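Long-range contacts in rhamnose ABC transporter, rhamnose-binding protein (Actinomyces odontolyticus ATCC 17982, PDB 5BQ3), which probably binds a sugar, most likely rhamnose, outside the cell membrane for uptake by an ABC transporter: residues I30-K35 and V61-P66; Q136-M141 and K172-E177. One frame throughout, in Å; residues are numbered along the deposited sequence.

Contact 1 of 2, residues I30-K35 and V61-P66; sequences ITFIPK and VNVVGP
Asn62 N, on the parallel strand 60-63, donates to Ile30 O at 3.0 Å, in the carbonyl plane and nearly straight (163°). CG2 of Ile30 rests against both methyls of Val61, the two side chains lying side by side. On the other face of the sheet, Thr31 CG2 meets Val64 CG2 at 3.7 Å. This methyl stands anti to the backbone N (OG1 at chi1 -60°), while OG1 binds Glu81 of helix 75-83. Replacing Thr31 with an alanine would probably cost Glu81 this hydroxyl partner and open a gap beside Val64. Phe32 uses both backbone groups, its N donating to Asn62 O at 3.0 Å and its O accepting from Val64 N at 3.3 Å, a more bent bond (141°). Val61 CG1 meets the edge of its ring, in plane, 3.8 Å from CE1. At the end of the strand Ile33 CG1 packs on Val64 CG2, and in the loop that follows Pro34 CD lies 3.4 Å from Val64 O. Finally, Lys35 O approaches Pro66 CG. Helix 40-56 connects the two strands and covers the Phe32 face, making this a beta-alpha-beta unit of the Rossmann-like domain characteristic of periplasmic binding proteins.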
loop_
_atom_site.group_PDB
_atom_site.type_symbol
_atom_site.label_atom_id
_atom_site.label_comp_id
_atom_site.label_asym_id
_atom_site.label_seq_id
_atom_site.Cartn_x
_atom_site.Cartn_y
_atom_site.Cartn_z
ATOM N N ILE A 30 -16.733 1.439 16.733
ATOM C CA ILE A 30 -15.864 1.114 15.596
ATOM C C ILE A 30 -14.770 0.129 16.048
ATOM O O ILE A 30 -14.219 0.275 17.141
ATOM C CB ILE A 30 -15.278 2.397 14.915
ATOM C CG1 ILE A 30 -14.605 2.069 13.553
ATOM C CG2 ILE A 30 -14.350 3.206 15.851
ATOM C CD1 ILE A 30 -14.379 3.256 12.622
ATOM N N THR A 31 -14.481 -0.882 15.211
ATOM C CA THR A 31 -13.453 -1.884 15.494
ATOM C C THR A 31 -12.571 -2.085 14.259
ATOM O O THR A 31 -13.077 -2.257 13.147
ATOM C CB THR A 31 -14.071 -3.197 16.004
ATOM O OG1 THR A 31 -14.801 -2.927 17.201
ATOM C CG2 THR A 31 -13.024 -4.257 16.305
ATOM N N PHE A 32 -11.247 -2.055 14.479
ATOM C CA PHE A 32 -10.216 -2.232 13.457
ATOM C C PHE A 32 -9.580 -3.613 13.621
ATOM O O PHE A 32 -9.076 -3.931 14.700
ATOM C CB PHE A 32 -9.152 -1.116 13.552
ATOM C CG PHE A 32 -9.692 0.293 13.469
ATOM C CD1 PHE A 32 -10.117 0.962 14.611
ATOM C CD2 PHE A 32 -9.765 0.957 12.251
ATOM C CE1 PHE A 32 -10.637 2.258 14.531
ATOM C CE2 PHE A 32 -10.275 2.251 12.172
ATOM C CZ PHE A 32 -10.710 2.893 13.311
ATOM N N ILE A 33 -9.651 -4.450 12.570
ATOM C CA ILE A 33 -9.075 -5.792 12.584
ATOM C C ILE A 33 -7.927 -5.854 11.556
ATOM O O ILE A 33 -8.183 -5.950 10.353
ATOM C CB ILE A 33 -10.124 -6.932 12.378
ATOM C CG1 ILE A 33 -11.302 -6.817 13.379
ATOM C CG2 ILE A 33 -9.450 -8.319 12.480
ATOM C CD1 ILE A 33 -12.576 -7.538 12.966
ATOM N N PRO A 34 -6.650 -5.811 12.012
ATOM C CA PRO A 34 -5.537 -5.928 11.057
ATOM C C PRO A 34 -5.307 -7.388 10.657
ATOM O O PRO A 34 -5.948 -8.286 11.213
ATOM C CB PRO A 34 -4.350 -5.357 11.839
ATOM C CG PRO A 34 -4.657 -5.665 13.263
ATOM C CD PRO A 34 -6.159 -5.712 13.407
ATOM N N LYS A 35 -4.384 -7.628 9.704
ATOM C CA LYS A 35 -4.017 -8.971 9.243
ATOM C C LYS A 35 -3.428 -9.797 10.393
ATOM O O LYS A 35 -3.715 -10.988 10.526
ATOM C CB LYS A 35 -2.990 -8.874 8.103
ATOM C CG LYS A 35 -3.568 -8.527 6.745
ATOM C CD LYS A 35 -2.481 -8.548 5.687
ATOM C CE LYS A 35 -3.049 -8.404 4.304
ATOM N NZ LYS A 35 -1.991 -8.436 3.263
ATOM N N VAL A 61 -13.916 2.640 20.538
ATOM C CA VAL A 61 -12.879 2.443 19.519
ATOM C C VAL A 61 -12.019 1.269 19.990
ATOM O O VAL A 61 -11.347 1.373 21.020
ATOM C CB VAL A 61 -12.045 3.729 19.231
ATOM C CG1 VAL A 61 -11.105 3.522 18.046
ATOM C CG2 VAL A 61 -12.941 4.944 18.994
ATOM N N ASN A 62 -12.078 0.138 19.264
ATOM C CA ASN A 62 -11.352 -1.078 19.631
ATOM C C ASN A 62 -10.489 -1.619 18.491
ATOM O O ASN A 62 -10.748 -1.338 17.322
ATOM C CB ASN A 62 -12.332 -2.169 20.090
ATOM C CG ASN A 62 -13.306 -1.727 21.154
ATOM O OD1 ASN A 62 -14.485 -1.471 20.877
ATOM N ND2 ASN A 62 -12.835 -1.617 22.390
ATOM N N VAL A 63 -9.453 -2.395 18.848
ATOM C CA VAL A 63 -8.546 -3.063 17.917
ATOM C C VAL A 63 -8.413 -4.520 18.379
ATOM O O VAL A 63 -7.860 -4.779 19.451
ATOM C CB VAL A 63 -7.166 -2.353 17.767
ATOM C CG1 VAL A 63 -6.208 -3.172 16.903
ATOM C CG2 VAL A 63 -7.321 -0.945 17.193
ATOM N N VAL A 64 -8.968 -5.455 17.595
ATOM C CA VAL A 64 -8.910 -6.899 17.863
ATOM C C VAL A 64 -8.309 -7.596 16.638
ATOM O O VAL A 64 -8.391 -7.063 15.534
ATOM C CB VAL A 64 -10.271 -7.532 18.282
ATOM C CG1 VAL A 64 -10.789 -6.938 19.587
ATOM C CG2 VAL A 64 -11.321 -7.437 17.176
ATOM N N GLY A 65 -7.717 -8.766 16.836
ATOM C CA GLY A 65 -7.135 -9.504 15.725
ATOM C C GLY A 65 -6.298 -10.710 16.094
ATOM O O GLY A 65 -6.007 -10.938 17.273
ATOM N N PRO A 66 -5.882 -11.503 15.078
ATOM C CA PRO A 66 -5.063 -12.689 15.370
ATOM C C PRO A 66 -3.590 -12.353 15.590
ATOM O O PRO A 66 -3.116 -11.305 15.142
ATOM C CB PRO A 66 -5.251 -13.549 14.123
ATOM C CG PRO A 66 -5.505 -12.577 13.025
ATOM C CD PRO A 66 -6.152 -11.367 13.629
#

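Contact 2 of 2, residues Q136-M141 and K172-E177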
loop_
_atom_site.group_PDB
_atom_site.type_symbol
_atom_site.label_atom_id
_atom_site.label_comp_id
_atom_site.label_asym_id
_atom_site.label_seq_id
_atom_site.Cartn_x
_atom_site.Cartn_y
_atom_site.Cartn_z
ATOM N N GLN A 136 -0.978 4.328 -11.200
ATOM C CA GLN A 136 -0.290 5.479 -10.612
ATOM C C GLN A 136 1.045 5.064 -9.996
ATOM O O GLN A 136 1.979 5.865 -10.008
ATOM C CB GLN A 136 -1.175 6.187 -9.577
ATOM C CG GLN A 136 -0.778 7.642 -9.293
ATOM C CD GLN A 136 -0.755 8.527 -10.518
ATOM O OE1 GLN A 136 -1.740 8.653 -11.252
ATOM N NE2 GLN A 136 0.378 9.165 -10.760
ATOM N N VAL A 137 1.144 3.821 -9.477
ATOM C CA VAL A 137 2.386 3.282 -8.898
ATOM C C VAL A 137 3.445 3.202 -10.010
ATOM O O VAL A 137 4.570 3.664 -9.824
ATOM C CB VAL A 137 2.166 1.905 -8.205
ATOM C CG1 VAL A 137 3.482 1.315 -7.693
ATOM C CG2 VAL A 137 1.163 2.017 -7.070
ATOM N N ALA A 138 3.045 2.661 -11.175
ATOM C CA ALA A 138 3.864 2.493 -12.366
ATOM C C ALA A 138 4.351 3.828 -12.914
ATOM O O ALA A 138 5.505 3.923 -13.329
ATOM C CB ALA A 138 3.070 1.760 -13.424
ATOM N N ILE A 139 3.473 4.857 -12.911
ATOM C CA ILE A 139 3.764 6.212 -13.396
ATOM C C ILE A 139 4.805 6.859 -12.473
ATOM O O ILE A 139 5.806 7.379 -12.971
ATOM C CB ILE A 139 2.454 7.048 -13.538
ATOM C CG1 ILE A 139 1.689 6.625 -14.810
ATOM C CG2 ILE A 139 2.730 8.563 -13.550
ATOM C CD1 ILE A 139 0.192 6.966 -14.842
ATOM N N THR A 140 4.592 6.778 -11.140
ATOM C CA THR A 140 5.479 7.323 -10.105
ATOM C C THR A 140 6.890 6.767 -10.283
ATOM O O THR A 140 7.840 7.548 -10.318
ATOM C CB THR A 140 4.913 7.029 -8.703
ATOM O OG1 THR A 140 3.589 7.560 -8.625
ATOM C CG2 THR A 140 5.770 7.612 -7.576
HETATM N N MSE A 141 7.015 5.435 -10.448
HETATM C CA MSE A 141 8.284 4.739 -10.645
HETATM C C MSE A 141 8.977 5.164 -11.944
HETATM O O MSE A 141 10.160 5.499 -11.896
HETATM C CB MSE A 141 8.081 3.233 -10.602
HETATM C CG MSE A 141 7.732 2.761 -9.199
HETATM SE SE MSE A 141 8.019 0.896 -8.935
HETATM C CE MSE A 141 6.520 0.191 -10.044
ATOM N N LYS A 172 3.548 -4.406 -16.096
ATOM C CA LYS A 172 2.760 -4.361 -17.337
ATOM C C LYS A 172 2.365 -2.912 -17.677
ATOM O O LYS A 172 2.516 -2.515 -18.831
ATOM C CB LYS A 172 1.518 -5.274 -17.249
ATOM C CG LYS A 172 0.614 -5.294 -18.492
ATOM C CD LYS A 172 1.249 -5.957 -19.716
ATOM C CE LYS A 172 0.432 -5.703 -20.960
ATOM N NZ LYS A 172 1.160 -6.099 -22.195
ATOM N N PHE A 173 1.908 -2.120 -16.679
ATOM C CA PHE A 173 1.556 -0.709 -16.890
ATOM C C PHE A 173 2.801 0.091 -17.280
ATOM O O PHE A 173 2.722 0.956 -18.151
ATOM C CB PHE A 173 0.884 -0.092 -15.648
ATOM C CG PHE A 173 -0.577 -0.419 -15.426
ATOM C CD1 PHE A 173 -1.544 -0.023 -16.343
ATOM C CD2 PHE A 173 -0.994 -1.043 -14.259
ATOM C CE1 PHE A 173 -2.897 -0.302 -16.123
ATOM C CE2 PHE A 173 -2.347 -1.321 -14.038
ATOM C CZ PHE A 173 -3.288 -0.949 -14.972
HETATM N N MSE A 174 3.959 -0.240 -16.665
HETATM C CA MSE A 174 5.258 0.377 -16.949
HETATM C C MSE A 174 5.683 0.122 -18.396
HETATM O O MSE A 174 6.039 1.070 -19.093
HETATM C CB MSE A 174 6.328 -0.143 -15.981
HETATM C CG MSE A 174 6.423 0.670 -14.700
HETATM SE SE MSE A 174 7.917 0.134 -13.580
HETATM C CE MSE A 174 9.403 0.651 -14.750
ATOM N N GLU A 175 5.592 -1.148 -18.855
ATOM C CA GLU A 175 5.941 -1.592 -20.210
ATOM C C GLU A 175 5.032 -0.948 -21.264
ATOM O O GLU A 175 5.515 -0.591 -22.340
ATOM C CB GLU A 175 5.878 -3.126 -20.317
ATOM C CG GLU A 175 7.033 -3.834 -19.622
ATOM C CD GLU A 175 6.975 -5.349 -19.627
ATOM O OE1 GLU A 175 6.045 -5.918 -19.011
ATOM O OE2 GLU A 175 7.890 -5.970 -20.216
ATOM N N ASP A 176 3.733 -0.788 -20.949
ATOM C CA ASP A 176 2.735 -0.165 -21.824
ATOM C C ASP A 176 3.005 1.335 -22.004
ATOM O O ASP A 176 2.831 1.857 -23.104
ATOM C CB ASP A 176 1.311 -0.373 -21.265
ATOM C CG ASP A 176 0.779 -1.798 -21.300
ATOM O OD1 ASP A 176 1.255 -2.596 -22.143
ATOM O OD2 ASP A 176 -0.140 -2.107 -20.505
ATOM N N GLU A 177 3.416 2.020 -20.917
ATOM C CA GLU A 177 3.722 3.451 -20.892
ATOM C C GLU A 177 5.002 3.767 -21.665
ATOM O O GLU A 177 5.073 4.810 -22.312
ATOM C CB GLU A 177 3.845 3.952 -19.448
ATOM C CG GLU A 177 2.515 4.199 -18.751
ATOM C CD GLU A 177 1.755 5.450 -19.150
ATOM O OE1 GLU A 177 2.396 6.448 -19.551
ATOM O OE2 GLU A 177 0.510 5.445 -19.021
#
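Within segment 172-177 of helix 165-180, Phe173 is the first to touch segment 136-141, and it does so with the root of its side chain: CB lies 3.6 Å from Ala138 CB. With CG anti to the carbonyl carbon (chi1 -78°), the ring is carried away from segment 136-141 and reaches Ser134 and Lys135, one turn earlier on the same opposing helix. Met174, a selenomethionine, carries more of the packing. Its CG sits over Ala138, 3.7 Å from CB and 3.6 Å from the backbone O. The chain then bends at its last torsion, while SE comes to 3.8 Å from CE of Met141, also a selenomethionine; the two side chains cross at about a right angle. Leu142 extends this apolar patch. One turn further on, Glu177 places OE2 only loosely near Ile139 CD1, at 4.5 Å. Its carboxylate is held instead by a salt bridge from OE2 to Lys135 and a hydrogen bond from OE1 to Asn181. The small Ala138 lets the backbones come close, its CA 5.2 Å from that of Met174, and the segment axes pass 8.6 Å apart at a crossing angle of -58°. No hydrogen bond joins the two segments, so cohesion between them rests on apolar packing, with the Glu177-Lys135 salt bridge adding a polar tie between the two helices.

Overall arrangement
The two contacts lie on opposite sides of the chain's centre, their own centres 34 Å apart and their nearest atoms about 15 Å apart, so neither touches the other. Contact 1 belongs to the six-stranded parallel sheet, where strand 60-63 is outermost and strand 29-33 is its neighbour; contact 2 joins two helices flanking strand 153-159 in sequence, which belongs to the separate four-stranded sheet. They thus sample the two lobes of the fold, one through backbone pairing and the other through helix packing. In periplasmic binding proteins of this kind the sugar is generally held in the cleft between such lobes.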